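Local coordinates for protein CurJ (Moorea producens 3L, PDB 5TZ6) that probably dehydrates polyketide intermediates, including by vinylogous dehydration, as the dehydratase domain of a curacin polyketide synthase module, at residues Tyr44-Val49 and Ala81-Glu86; Glu70-Asp75 and Ile245-Phe250; Ile149-Ile154 and Gln280-His285. The protein carries 1 engineered substitution. One frame throughout, in Å; residues are numbered along the deposited sequence.

Contact 1: Tyr44-Val49 and Ala81-Glu86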
loop_
_atom_site.group_PDB
_atom_site.type_symbol
_atom_site.label_atom_id
_atom_site.label_comp_id
_atom_site.label_asym_id
_atom_site.label_seq_id
_atom_site.Cartn_x
_atom_site.Cartn_y
_atom_site.Cartn_z
ATOM N N TYR A 44 -27.758 -4.643 17.684
ATOM C CA TYR A 44 -27.610 -4.754 19.132
ATOM C C TYR A 44 -26.705 -3.656 19.680
ATOM O O TYR A 44 -25.852 -3.911 20.538
ATOM C CB TYR A 44 -27.082 -6.140 19.536
ATOM C CG TYR A 44 -28.154 -7.209 19.605
ATOM C CD1 TYR A 44 -28.503 -7.956 18.493
ATOM C CD2 TYR A 44 -28.831 -7.460 20.799
ATOM C CE1 TYR A 44 -29.492 -8.925 18.564
ATOM C CE2 TYR A 44 -29.819 -8.427 20.878
ATOM C CZ TYR A 44 -30.144 -9.155 19.756
ATOM O OH TYR A 44 -31.125 -10.117 19.822
ATOM N N GLU A 45 -26.890 -2.433 19.185
ATOM C CA GLU A 45 -26.207 -1.211 19.620
ATOM C C GLU A 45 -24.768 -1.101 19.127
ATOM O O GLU A 45 -24.031 -0.215 19.593
ATOM C CB GLU A 45 -26.238 -1.054 21.144
ATOM C CG GLU A 45 -27.650 -1.019 21.718
ATOM C CD GLU A 45 -27.671 -0.711 23.205
ATOM O OE1 GLU A 45 -28.631 -0.055 23.666
ATOM O OE2 GLU A 45 -26.723 -1.116 23.910
ATOM N N GLN A 46 -24.345 -1.928 18.182
ATOM C CA GLN A 46 -22.985 -1.887 17.668
ATOM C C GLN A 46 -22.997 -1.465 16.209
ATOM O O GLN A 46 -23.910 -1.821 15.457
ATOM C CB GLN A 46 -22.290 -3.246 17.784
ATOM C CG GLN A 46 -22.229 -3.835 19.181
ATOM C CD GLN A 46 -21.498 -5.168 19.195
ATOM O OE1 GLN A 46 -22.055 -6.193 19.585
ATOM N NE2 GLN A 46 -20.242 -5.156 18.759
ATOM N N VAL A 47 -21.986 -0.696 15.815
ATOM C CA VAL A 47 -21.804 -0.398 14.402
ATOM C C VAL A 47 -21.295 -1.654 13.716
ATOM O O VAL A 47 -20.244 -2.193 14.079
ATOM C CB VAL A 47 -20.832 0.768 14.208
ATOM C CG1 VAL A 47 -20.508 0.940 12.736
ATOM C CG2 VAL A 47 -21.424 2.042 14.785
ATOM N N VAL A 48 -22.027 -2.112 12.705
ATOM C CA VAL A 48 -21.697 -3.335 11.988
ATOM C C VAL A 48 -21.669 -3.033 10.501
ATOM O O VAL A 48 -22.529 -2.309 9.984
ATOM C CB VAL A 48 -22.698 -4.468 12.295
ATOM C CG1 VAL A 48 -22.495 -5.630 11.328
ATOM C CG2 VAL A 48 -22.535 -4.944 13.727
ATOM N N VAL A 49 -20.673 -3.585 9.809
ATOM C CA VAL A 49 -20.556 -3.479 8.366
ATOM C C VAL A 49 -21.221 -4.707 7.755
ATOM O O VAL A 49 -20.697 -5.823 7.936
ATOM C CB VAL A 49 -19.094 -3.372 7.922
ATOM C CG1 VAL A 49 -19.016 -3.321 6.408
ATOM C CG2 VAL A 49 -18.438 -2.155 8.547
ATOM N N ALA A 81 -18.693 -11.427 10.634
ATOM C CA ALA A 81 -19.163 -10.053 10.531
ATOM C C ALA A 81 -18.118 -9.083 11.067
ATOM O O ALA A 81 -17.362 -9.393 11.992
ATOM C CB ALA A 81 -20.471 -9.873 11.301
ATOM N N LEU A 82 -18.080 -7.895 10.472
ATOM C CA LEU A 82 -17.170 -6.838 10.890
ATOM C C LEU A 82 -17.920 -5.845 11.773
ATOM O O LEU A 82 -18.925 -5.265 11.349
ATOM C CB LEU A 82 -16.567 -6.133 9.676
ATOM C CG LEU A 82 -15.806 -4.840 9.962
ATOM C CD1 LEU A 82 -14.815 -5.028 11.099
ATOM C CD2 LEU A 82 -15.088 -4.376 8.711
ATOM N N ALA A 83 -17.442 -5.660 12.997
ATOM C CA ALA A 83 -18.011 -4.690 13.920
ATOM C C ALA A 83 -16.943 -3.671 14.278
ATOM O O ALA A 83 -15.767 -4.014 14.427
ATOM C CB ALA A 83 -18.554 -5.361 15.186
ATOM N N ILE A 84 -17.359 -2.422 14.429
ATOM C CA ILE A 84 -16.418 -1.332 14.658
ATOM C C ILE A 84 -16.692 -0.724 16.027
ATOM O O ILE A 84 -17.755 -0.123 16.236
ATOM C CB ILE A 84 -16.519 -0.281 13.547
ATOM C CG1 ILE A 84 -16.261 -0.931 12.188
ATOM C CG2 ILE A 84 -15.543 0.856 13.801
ATOM C CD1 ILE A 84 -16.363 0.028 11.035
ATOM N N PRO A 85 -15.773 -0.856 16.981
ATOM C CA PRO A 85 -15.995 -0.264 18.304
ATOM C C PRO A 85 -16.246 1.232 18.206
ATOM O O PRO A 85 -15.904 1.888 17.217
ATOM C CB PRO A 85 -14.694 -0.568 19.060
ATOM C CG PRO A 85 -13.691 -0.904 18.000
ATOM C CD PRO A 85 -14.468 -1.527 16.882
ATOM N N GLU A 86 -16.856 1.770 19.261
ATOM C CA GLU A 86 -17.236 3.175 19.267
ATOM C C GLU A 86 -16.018 4.052 19.025
ATOM O O GLU A 86 -14.997 3.921 19.704
ATOM C CB GLU A 86 -17.875 3.552 20.603
ATOM C CG GLU A 86 -19.189 2.870 20.910
ATOM C CD GLU A 86 -19.767 3.338 22.232
ATOM O OE1 GLU A 86 -19.704 4.555 22.509
ATOM O OE2 GLU A 86 -20.272 2.490 22.997
HETATM O O HOH W 1 -20.118 -0.179 17.543
#

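Contact 2: Glu70-Asp75 and Ile245-Phe250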
loop_
_atom_site.group_PDB
_atom_site.type_symbol
_atom_site.label_atom_id
_atom_site.label_comp_id
_atom_site.label_asym_id
_atom_site.label_seq_id
_atom_site.Cartn_x
_atom_site.Cartn_y
_atom_site.Cartn_z
ATOM N N GLU A 70 -18.460 -4.102 -16.562
ATOM C CA GLU A 70 -19.250 -5.233 -16.094
ATOM C C GLU A 70 -18.339 -6.251 -15.422
ATOM O O GLU A 70 -17.293 -6.613 -15.970
ATOM C CB GLU A 70 -19.987 -5.906 -17.255
ATOM C CG GLU A 70 -21.040 -5.054 -17.953
ATOM C CD GLU A 70 -20.472 -4.221 -19.090
ATOM O OE1 GLU A 70 -19.305 -4.445 -19.481
ATOM O OE2 GLU A 70 -21.200 -3.343 -19.599
ATOM N N CYS A 71 -18.725 -6.713 -14.238
ATOM C CA CYS A 71 -17.963 -7.772 -13.599
ATOM C C CYS A 71 -18.878 -8.596 -12.705
ATOM O O CYS A 71 -20.035 -8.246 -12.461
ATOM C CB CYS A 71 -16.775 -7.210 -12.819
ATOM S SG CYS A 71 -17.229 -6.475 -11.280
ATOM N N GLN A 72 -18.339 -9.706 -12.215
ATOM C CA GLN A 72 -19.122 -10.675 -11.472
ATOM C C GLN A 72 -18.304 -11.219 -10.314
ATOM O O GLN A 72 -17.088 -11.425 -10.432
ATOM C CB GLN A 72 -19.588 -11.827 -12.366
ATOM C CG GLN A 72 -18.460 -12.623 -12.986
ATOM C CD GLN A 72 -18.959 -13.692 -13.938
ATOM O OE1 GLN A 72 -20.119 -13.679 -14.354
ATOM N NE2 GLN A 72 -18.079 -14.621 -14.298
ATOM N N ILE A 73 -18.992 -11.410 -9.190
ATOM C CA ILE A 73 -18.446 -11.979 -7.970
ATOM C C ILE A 73 -19.194 -13.279 -7.721
ATOM O O ILE A 73 -20.427 -13.282 -7.668
ATOM C CB ILE A 73 -18.626 -11.014 -6.786
ATOM C CG1 ILE A 73 -18.269 -9.589 -7.225
ATOM C CG2 ILE A 73 -17.804 -11.479 -5.583
ATOM C CD1 ILE A 73 -18.597 -8.525 -6.203
ATOM N N GLU A 74 -18.465 -14.373 -7.555
ATOM C CA GLU A 74 -19.076 -15.691 -7.483
ATOM C C GLU A 74 -18.649 -16.417 -6.216
ATOM O O GLU A 74 -17.584 -16.155 -5.651
ATOM C CB GLU A 74 -18.731 -16.555 -8.705
ATOM C CG GLU A 74 -19.412 -16.134 -9.985
ATOM C CD GLU A 74 -18.805 -16.804 -11.199
ATOM O OE1 GLU A 74 -17.646 -16.488 -11.540
ATOM O OE2 GLU A 74 -19.478 -17.669 -11.799
ATOM N N ASP A 75 -19.504 -17.342 -5.785
ATOM C CA ASP A 75 -19.262 -18.166 -4.605
ATOM C C ASP A 75 -18.833 -17.314 -3.415
ATOM O O ASP A 75 -17.792 -17.543 -2.791
ATOM C CB ASP A 75 -18.229 -19.244 -4.920
ATOM C CG ASP A 75 -18.617 -20.066 -6.131
ATOM O OD1 ASP A 75 -19.830 -20.305 -6.320
ATOM O OD2 ASP A 75 -17.716 -20.458 -6.904
ATOM N N ILE A 245 -23.819 -16.278 -1.778
ATOM C CA ILE A 245 -24.303 -15.781 -3.063
ATOM C C ILE A 245 -23.615 -16.553 -4.182
ATOM O O ILE A 245 -22.381 -16.593 -4.246
ATOM C CB ILE A 245 -24.046 -14.273 -3.220
ATOM C CG1 ILE A 245 -24.947 -13.484 -2.274
ATOM C CG2 ILE A 245 -24.286 -13.841 -4.650
ATOM C CD1 ILE A 245 -24.616 -12.014 -2.203
ATOM N N ASP A 246 -24.401 -17.161 -5.069
ATOM C CA ASP A 246 -23.798 -17.877 -6.189
ATOM C C ASP A 246 -23.153 -16.913 -7.180
ATOM O O ASP A 246 -21.990 -17.091 -7.554
ATOM C CB ASP A 246 -24.831 -18.772 -6.873
ATOM C CG ASP A 246 -25.316 -19.892 -5.968
ATOM O OD1 ASP A 246 -24.541 -20.309 -5.079
ATOM O OD2 ASP A 246 -26.465 -20.355 -6.142
ATOM N N LYS A 247 -23.876 -15.877 -7.612
ATOM C CA LYS A 247 -23.264 -14.921 -8.527
ATOM C C LYS A 247 -23.903 -13.542 -8.416
ATOM O O LYS A 247 -25.122 -13.407 -8.512
ATOM C CB LYS A 247 -23.361 -15.419 -9.971
ATOM C CG LYS A 247 -22.739 -14.473 -10.984
ATOM C CD LYS A 247 -22.578 -15.145 -12.326
ATOM C CE LYS A 247 -23.929 -15.516 -12.905
ATOM N NZ LYS A 247 -23.785 -16.370 -14.115
ATOM N N PHE A 248 -23.068 -12.521 -8.256
ATOM C CA PHE A 248 -23.487 -11.125 -8.248
ATOM C C PHE A 248 -22.844 -10.418 -9.436
ATOM O O PHE A 248 -21.617 -10.341 -9.523
ATOM C CB PHE A 248 -23.075 -10.455 -6.936
ATOM C CG PHE A 248 -23.573 -9.045 -6.786
ATOM C CD1 PHE A 248 -23.058 -8.022 -7.564
ATOM C CD2 PHE A 248 -24.538 -8.738 -5.840
ATOM C CE1 PHE A 248 -23.513 -6.728 -7.422
ATOM C CE2 PHE A 248 -24.996 -7.443 -5.687
ATOM C CZ PHE A 248 -24.482 -6.435 -6.482
ATOM N N THR A 249 -23.658 -9.863 -10.323
ATOM C CA THR A 249 -23.161 -9.196 -11.516
ATOM C C THR A 249 -23.487 -7.710 -11.458
ATOM O O THR A 249 -24.647 -7.326 -11.261
ATOM C CB THR A 249 -23.740 -9.818 -12.788
ATOM O OG1 THR A 249 -23.516 -11.232 -12.771
ATOM C CG2 THR A 249 -23.081 -9.215 -14.027
ATOM N N PHE A 250 -22.453 -6.892 -11.611
ATOM C CA PHE A 250 -22.572 -5.452 -11.762
ATOM C C PHE A 250 -22.385 -5.113 -13.235
ATOM O O PHE A 250 -21.344 -5.435 -13.823
ATOM C CB PHE A 250 -21.530 -4.737 -10.903
ATOM C CG PHE A 250 -21.431 -3.258 -11.161
ATOM C CD1 PHE A 250 -22.420 -2.383 -10.723
ATOM C CD2 PHE A 250 -20.344 -2.741 -11.845
ATOM C CE1 PHE A 250 -22.311 -1.017 -10.962
ATOM C CE2 PHE A 250 -20.234 -1.379 -12.091
ATOM C CZ PHE A 250 -21.221 -0.517 -11.649
HETATM O O HOH W 2 -21.582 -19.233 -9.749
#

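Contact 3: Ile149-Ile154 and Gln280-His285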
loop_
_atom_site.group_PDB
_atom_site.type_symbol
_atom_site.label_atom_id
_atom_site.label_comp_id
_atom_site.label_asym_id
_atom_site.label_seq_id
_atom_site.Cartn_x
_atom_site.Cartn_y
_atom_site.Cartn_z
ATOM N N ILE A 149 -37.197 -6.048 -19.379
ATOM C CA ILE A 149 -36.767 -6.616 -18.108
ATOM C C ILE A 149 -37.735 -7.730 -17.702
ATOM O O ILE A 149 -37.298 -8.786 -17.242
ATOM C CB ILE A 149 -36.683 -5.559 -16.986
ATOM C CG1 ILE A 149 -36.112 -4.245 -17.514
ATOM C CG2 ILE A 149 -35.862 -6.087 -15.809
ATOM C CD1 ILE A 149 -37.140 -3.383 -18.213
ATOM N N PRO A 150 -39.060 -7.509 -17.860
ATOM C CA PRO A 150 -39.870 -6.366 -18.306
ATOM C C PRO A 150 -40.606 -5.650 -17.165
ATOM O O PRO A 150 -41.252 -6.313 -16.353
ATOM C CB PRO A 150 -40.884 -7.014 -19.258
ATOM C CG PRO A 150 -40.821 -8.523 -18.964
ATOM C CD PRO A 150 -39.895 -8.717 -17.797
ATOM N N LEU A 151 -40.537 -4.316 -17.124
ATOM C CA LEU A 151 -41.009 -3.589 -15.947
ATOM C C LEU A 151 -42.530 -3.569 -15.839
ATOM O O LEU A 151 -43.065 -3.610 -14.724
ATOM C CB LEU A 151 -40.464 -2.159 -15.961
ATOM C CG LEU A 151 -41.092 -1.154 -14.990
ATOM C CD1 LEU A 151 -41.193 -1.712 -13.579
ATOM C CD2 LEU A 151 -40.301 0.145 -14.991
ATOM N N GLU A 152 -43.246 -3.512 -16.964
ATOM C CA GLU A 152 -44.704 -3.485 -16.885
ATOM C C GLU A 152 -45.285 -4.883 -16.695
ATOM O O GLU A 152 -46.269 -5.052 -15.968
ATOM C CB GLU A 152 -45.304 -2.813 -18.125
ATOM C CG GLU A 152 -44.782 -3.336 -19.453
ATOM C CD GLU A 152 -43.496 -2.650 -19.882
ATOM O OE1 GLU A 152 -43.581 -1.549 -20.472
ATOM O OE2 GLU A 152 -42.404 -3.189 -19.599
ATOM N N GLU A 153 -44.692 -5.897 -17.334
ATOM C CA GLU A 153 -45.096 -7.273 -17.061
ATOM C C GLU A 153 -44.956 -7.623 -15.585
ATOM O O GLU A 153 -45.762 -8.392 -15.049
ATOM C CB GLU A 153 -44.275 -8.244 -17.910
ATOM C CG GLU A 153 -45.072 -8.950 -18.988
ATOM C CD GLU A 153 -46.173 -9.820 -18.411
ATOM O OE1 GLU A 153 -47.133 -10.134 -19.146
ATOM O OE2 GLU A 153 -46.082 -10.182 -17.220
ATOM N N ILE A 154 -43.959 -7.054 -14.907
ATOM C CA ILE A 154 -43.740 -7.375 -13.502
ATOM C C ILE A 154 -44.720 -6.619 -12.617
ATOM O O ILE A 154 -45.217 -7.158 -11.620
ATOM C CB ILE A 154 -42.280 -7.090 -13.110
ATOM C CG1 ILE A 154 -41.349 -8.132 -13.739
ATOM C CG2 ILE A 154 -42.131 -7.070 -11.600
ATOM C CD1 ILE A 154 -39.876 -7.778 -13.650
ATOM N N GLN A 280 -32.937 -8.744 -9.073
ATOM C CA GLN A 280 -32.648 -7.960 -10.270
ATOM C C GLN A 280 -32.870 -6.491 -9.935
ATOM O O GLN A 280 -33.991 -6.081 -9.627
ATOM C CB GLN A 280 -33.531 -8.392 -11.441
ATOM C CG GLN A 280 -33.144 -9.740 -12.035
ATOM C CD GLN A 280 -33.956 -10.072 -13.262
ATOM O OE1 GLN A 280 -35.156 -9.805 -13.316
ATOM N NE2 GLN A 280 -33.303 -10.634 -14.269
ATOM N N LEU A 281 -31.801 -5.713 -9.938
ATOM C CA LEU A 281 -31.887 -4.271 -9.793
ATOM C C LEU A 281 -31.791 -3.654 -11.180
ATOM O O LEU A 281 -30.848 -3.952 -11.919
ATOM C CB LEU A 281 -30.762 -3.765 -8.892
ATOM C CG LEU A 281 -30.676 -2.276 -8.575
ATOM C CD1 LEU A 281 -31.910 -1.794 -7.818
ATOM C CD2 LEU A 281 -29.400 -2.012 -7.790
ATOM N N PHE A 282 -32.762 -2.817 -11.551
ATOM C CA PHE A 282 -32.752 -2.237 -12.889
ATOM C C PHE A 282 -33.250 -0.794 -12.880
ATOM O O PHE A 282 -33.796 -0.286 -11.890
ATOM C CB PHE A 282 -33.548 -3.084 -13.898
ATOM C CG PHE A 282 -34.956 -3.350 -13.495
ATOM C CD1 PHE A 282 -35.257 -4.387 -12.628
ATOM C CD2 PHE A 282 -35.989 -2.571 -13.995
ATOM C CE1 PHE A 282 -36.560 -4.633 -12.249
ATOM C CE2 PHE A 282 -37.295 -2.811 -13.625
ATOM C CZ PHE A 282 -37.583 -3.844 -12.749
ATOM N N ASP A 283 -33.038 -0.161 -14.036
ATOM C CA ASP A 283 -33.242 1.252 -14.322
ATOM C C ASP A 283 -34.714 1.613 -14.467
ATOM O O ASP A 283 -35.582 0.763 -14.685
ATOM C CB ASP A 283 -32.533 1.631 -15.625
ATOM C CG ASP A 283 -31.704 2.883 -15.496
ATOM O OD1 ASP A 283 -31.831 3.568 -14.458
ATOM O OD2 ASP A 283 -30.934 3.187 -16.434
ATOM N N GLN A 284 -34.970 2.924 -14.398
ATOM C CA GLN A 284 -36.297 3.444 -14.696
ATOM C C GLN A 284 -36.717 3.078 -16.113
ATOM O O GLN A 284 -37.905 2.859 -16.378
ATOM C CB GLN A 284 -36.293 4.964 -14.537
ATOM C CG GLN A 284 -37.657 5.601 -14.390
ATOM C CD GLN A 284 -38.230 5.373 -12.998
ATOM O OE1 GLN A 284 -39.056 4.488 -12.782
ATOM N NE2 GLN A 284 -37.766 6.171 -12.039
ATOM N N HIS A 285 -35.755 3.030 -17.036
ATOM C CA HIS A 285 -35.966 2.586 -18.406
ATOM C C HIS A 285 -35.833 1.081 -18.583
ATOM O O HIS A 285 -36.128 0.575 -19.669
ATOM C CB HIS A 285 -35.002 3.305 -19.351
ATOM C CG HIS A 285 -35.130 4.792 -19.311
ATOM N ND1 HIS A 285 -34.643 5.551 -18.268
ATOM C CD2 HIS A 285 -35.719 5.660 -20.165
ATOM C CE1 HIS A 285 -34.914 6.824 -18.491
ATOM N NE2 HIS A 285 -35.565 6.918 -19.636
#

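Contact 1: Tyr44-Val49 and Ala81-Glu86
Val47 O is approached by two donors from the facing strand. Ile84 N gives it a hydrogen bond of 2.9 Å that is nearly straight at the hydrogen (167°), and the CA-H of Ala83 adds a weaker contact, CA to Val47 O 3.4 Å. Val47 N is linked to the same partner through water: it donates to a water whose oxygen lies 2.7 Å from Ile84 O and donates to it. Further along, Val49 N bonds to Leu82 O at 2.9 Å. The strand directions are 141° apart, so the pairing is antiparallel but strongly splayed, and its hydrogen bonding is sparse.

Side chains alternate about this backbone. Val49 and Leu82 run side by side on one face, CG2 of Val49 lying 4.0 Å from Leu82 CG. That CG2 is anti to the carbonyl carbon of Val49, which also brings it within 3.9 Å of Ile84 CD1. Phe30 of strand 24-30 covers Val49 and Ile84. The other face carries the non-hydrogen-bonded pair Val48 and Ala83, and there the Val48 side chain comes within about 4 Å of the bound (2E,5R)-5-hydroxy-2-methylhept-2-enoic acid. Such pairing is characteristic of a short antiparallel sheet, here set in the dehydratase's double-hotdog fold beside the ligand pocket, probably the substrate site, to which Pro50, Gly51 and Phe41 (probably the engineered position), backbone-bonded to Val48, also belong.

Contact 2: Glu70-Asp75 and Ile245-Phe250
Cys71 and Phe250, with Ile73 and Phe248, form the hydrogen-bonded pairs of a regular antiparallel strand pairing that joins the two hotdog folds of the dehydratase. The strand axes approach to 4.6 Å with directions 163° apart. Each pair makes two backbone bonds: Phe250 N reaches Cys71 O at 2.9 Å, and Phe248 N reaches Ile73 O at 2.8 Å, with Cys71 N to Phe250 O and Ile73 N to Phe248 O completing the two pairs. Asp75 N bonds to Asp246 O at 3.1 Å, but it stands 41° out of the carbonyl plane, evidence that the pairing distorts where the chain turns. On its other flank the second strand has a classic beta bulge at Asp246-Lys247, facing strand 288-300.

Apolar groups occupy the face of Cys71, Ile73, Phe248 and Phe250. Direct side-chain contact across the pair is slight, and these groups pack mainly on other elements: Cys71 and Phe250 on Leu59 of helix 51-65, and Phe248 on Val292.

Polar and long side chains share the opposite face. Glu74 and Lys247 lie alongside each other through their aliphatic portions, CG to CG 3.9 Å. Their charged ends stay apart, with Glu74 OE2 5.1 Å from Lys247 NZ, so the match of charges is no salt bridge; Glu74 OE1 has a long, weak ion pair with Lys138. Gln72 CG sits between its backbone N and carbonyl carbon (chi1 61°), from where the extended chain carries NE2 to a hydrogen bond with Ser140 OG. Lys247 bends at its third torsion, and its CD carbon passes obliquely 3.5 Å from Gln72 OE1.

Contact 3: Ile149-Ile154 and Gln280-His285
Ile149 lays its CG2 methyl over one face of the Phe282 ring, a CH-pi contact that packs the lead-in to helix 151-157 on the end of strand 274-282 in the second hotdog fold. The methyl carbon of Ile149 is 3.7 Å from the centroid of the Phe282 ring and only 13° off the ring normal, so it stands nearly above the centre. CG2 is anti to the backbone N of Ile149, while CG1 lies over the same side of the ring but displaced outward, with Ile149 CG1 3.9 Å from Phe282 CD2. The ring itself owes its place to a chi1 of 55°, which sets CG between the backbone N and the carbonyl carbon and carries the ring toward the helix start. Leu288 of strand 288-300 also touches Phe282.

Leu151 approaches the same ring obliquely. Its CB lies 4.0 Å from Phe282 CE2, and its CD1 is at 4.1 Å from that same CE2. Thus the two aliphatic side chains divide the ring between them, Ile149 over the middle and Leu151 at the CE2 atom. Trp260 of strand 258-267 flanks Leu151, and its NE1 hydrogen bonds to Gln284 OE1, tying the turn after the strand to the neighbouring one.

Pro150 holds the N-cap position of helix 151-157, and Ile154 N bonds back to Pro150 O at 3.2 Å as the first turn forms. The peptides before Ile149 and before Pro150 are both modelled as cis. Between the two segments the packing is apolar, reaching the turn where Leu151 CD2 rests 3.9 Å from the backbone Gln284 O.

From the N terminus, 44-49 comes first and helix 51-65 follows. Before contact 1 can close at 81-86, the chain lays down 70-75, the first half of contact 2. Contact 2 waits for 245-250, so contacts 1 and 2 cross, and its long loop contains 149-154, where contact 3 begins. Contact 3 closes last, at 280-285, crossing contact 2 but following contact 1 in series. Contact 1 is thus local to the first hotdog range and contact 3 to the second, whereas contact 2 bridges them. Contacts 1 and 2 lie on opposite sides of the chain's centre, their own centres about 26 Å apart; contacts 2 and 3 are about 20 Å apart between centres.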